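Local coordinates for protein NAD nucleotidase (Haemophilus influenzae, PDB 3ZTV) that degrades NAD to adenosine and nicotinamide riboside, acting as a periplasmic zinc-dependent pyrophosphatase and 5'-nucleotidase with broad specificity for nicotinamide nucleotides and adenosine phosphates, at residues I343-Y346 with K347-D351. Residues are numbered along the deposited sequence; the frame is centred on the assembly and turned at random.
Sequences IAKY and KSEKD
With CG of E349 set beside its own backbone N (chi1 -69°) and the chain extended beyond it, the carboxylate runs back along the helix to lie alongside K345. The lysine starts the other way, CG opposite its backbone N (chi1 176°), and E349 OE2 comes to rest 3.4 Å from K345 CG, against the aliphatic part of the chain. The charged ends do not meet: a bend at chi3 leaves K345 NZ 5.3 Å from E349 OE2, a distance at which the opposite charges may still attract each other weakly. That same bend lays K345 CE over one face of the Y346 ring, toward its rim. On the same side of the ring plane, E349 OE1 comes obliquely to Y346 CD1 at 4.1 Å, the ring and carboxylate planes being strongly inclined to each other. These side chains belong to two successive turns of the helix 337-353, whose regular alpha-helical i to i+4 bonding runs from K347 N to I343 O, S348 N to A344 O, E349 N to K345 O and K350 N to Y346 O. The carbonyl of A344 has a further partner, since a water donates to A344 O at 2.9 Å and is also hydrogen-bonded to S348 OG at 3.0 Å, bridging the two residues on the exposed side. Y346, by contrast, is buried, packing on A85 and A88 of helix 84-93 and meeting F81 edge-to-face. K347 reaches away from this helix with its chain extended, and its NZ forms a salt bridge with E26.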
loop_
_atom_site.group_PDB
_atom_site.type_symbol
_atom_site.label_atom_id
_atom_site.label_comp_id
_atom_site.label_asym_id
_atom_site.label_seq_id
_atom_site.Cartn_x
_atom_site.Cartn_y
_atom_site.Cartn_z
ATOM N N ILE A 343 22.683 -6.962 36.295
ATOM C CA ILE A 343 22.262 -8.339 36.083
ATOM C C ILE A 343 22.263 -9.152 37.387
ATOM O O ILE A 343 21.379 -9.981 37.610
ATOM C CB ILE A 343 23.071 -9.012 34.960
ATOM C CG1 ILE A 343 22.733 -8.351 33.616
ATOM C CG2 ILE A 343 22.763 -10.501 34.886
ATOM C CD1 ILE A 343 23.610 -8.820 32.465
ATOM N N ALA A 344 23.239 -8.905 38.256
ATOM C CA ALA A 344 23.272 -9.564 39.561
ATOM C C ALA A 344 22.023 -9.224 40.363
ATOM O O ALA A 344 21.407 -10.095 40.987
ATOM C CB ALA A 344 24.526 -9.156 40.328
ATOM N N LYS A 345 21.649 -7.952 40.342
ATOM C CA LYS A 345 20.453 -7.498 41.039
ATOM C C LYS A 345 19.196 -8.161 40.486
ATOM O O LYS A 345 18.357 -8.660 41.246
ATOM C CB LYS A 345 20.326 -5.974 40.956
ATOM C CG LYS A 345 19.056 -5.430 41.588
ATOM C CD LYS A 345 18.957 -3.917 41.465
ATOM C CE LYS A 345 18.686 -3.492 40.030
ATOM N NZ LYS A 345 18.581 -2.011 39.905
ATOM N N TYR A 346 19.055 -8.163 39.159
ATOM C CA TYR A 346 17.863 -8.734 38.530
ATOM C C TYR A 346 17.810 -10.251 38.651
ATOM O O TYR A 346 16.731 -10.832 38.799
ATOM C CB TYR A 346 17.718 -8.283 37.063
ATOM C CG TYR A 346 17.255 -6.855 36.927
ATOM C CD1 TYR A 346 15.972 -6.487 37.301
ATOM C CD2 TYR A 346 18.098 -5.870 36.422
ATOM C CE1 TYR A 346 15.537 -5.175 37.183
ATOM C CE2 TYR A 346 17.673 -4.559 36.304
ATOM C CZ TYR A 346 16.394 -4.219 36.685
ATOM O OH TYR A 346 15.964 -2.916 36.567
ATOM N N LYS A 347 18.970 -10.895 38.592
ATOM C CA LYS A 347 19.034 -12.340 38.752
ATOM C C LYS A 347 18.545 -12.771 40.145
ATOM O O LYS A 347 17.773 -13.721 40.273
ATOM C CB LYS A 347 20.453 -12.849 38.488
ATOM C CG LYS A 347 20.565 -14.362 38.438
ATOM C CD LYS A 347 21.939 -14.795 37.950
ATOM C CE LYS A 347 21.995 -16.298 37.709
ATOM N NZ LYS A 347 23.284 -16.705 37.084
ATOM N N SER A 348 18.998 -12.069 41.182
ATOM C CA SER A 348 18.540 -12.323 42.547
ATOM C C SER A 348 17.034 -12.079 42.689
ATOM O O SER A 348 16.318 -12.886 43.290
ATOM C CB SER A 348 19.324 -11.448 43.525
ATOM O OG SER A 348 20.675 -11.863 43.595
ATOM N N GLU A 349 16.546 -10.966 42.144
ATOM C CA GLU A 349 15.110 -10.683 42.182
ATOM C C GLU A 349 14.322 -11.749 41.424
ATOM O O GLU A 349 13.267 -12.203 41.885
ATOM C CB GLU A 349 14.807 -9.296 41.606
ATOM C CG GLU A 349 15.306 -8.128 42.454
ATOM C CD GLU A 349 15.015 -6.772 41.828
ATOM O OE1 GLU A 349 14.110 -6.693 40.972
ATOM O OE2 GLU A 349 15.691 -5.786 42.195
ATOM N N LYS A 350 14.836 -12.143 40.260
ATOM C CA LYS A 350 14.184 -13.149 39.433
ATOM C C LYS A 350 13.978 -14.458 40.195
ATOM O O LYS A 350 12.914 -15.078 40.112
ATOM C CB LYS A 350 14.979 -13.377 38.142
ATOM C CG LYS A 350 14.303 -14.312 37.149
ATOM C CD LYS A 350 15.055 -14.349 35.824
ATOM C CE LYS A 350 16.350 -15.125 35.946
ATOM N NZ LYS A 350 16.104 -16.593 35.963
ATOM N N ASP A 351 14.989 -14.866 40.959
ATOM C CA ASP A 351 14.910 -16.121 41.699
ATOM C C ASP A 351 13.800 -16.098 42.750
ATOM O O ASP A 351 13.176 -17.124 43.023
ATOM C CB ASP A 351 16.265 -16.474 42.320
ATOM C CG ASP A 351 17.310 -16.825 41.274
ATOM O OD1 ASP A 351 16.932 -17.088 40.110
ATOM O OD2 ASP A 351 18.512 -16.844 41.614
HETATM O O HOH W 1 22.815 -12.588 41.682
#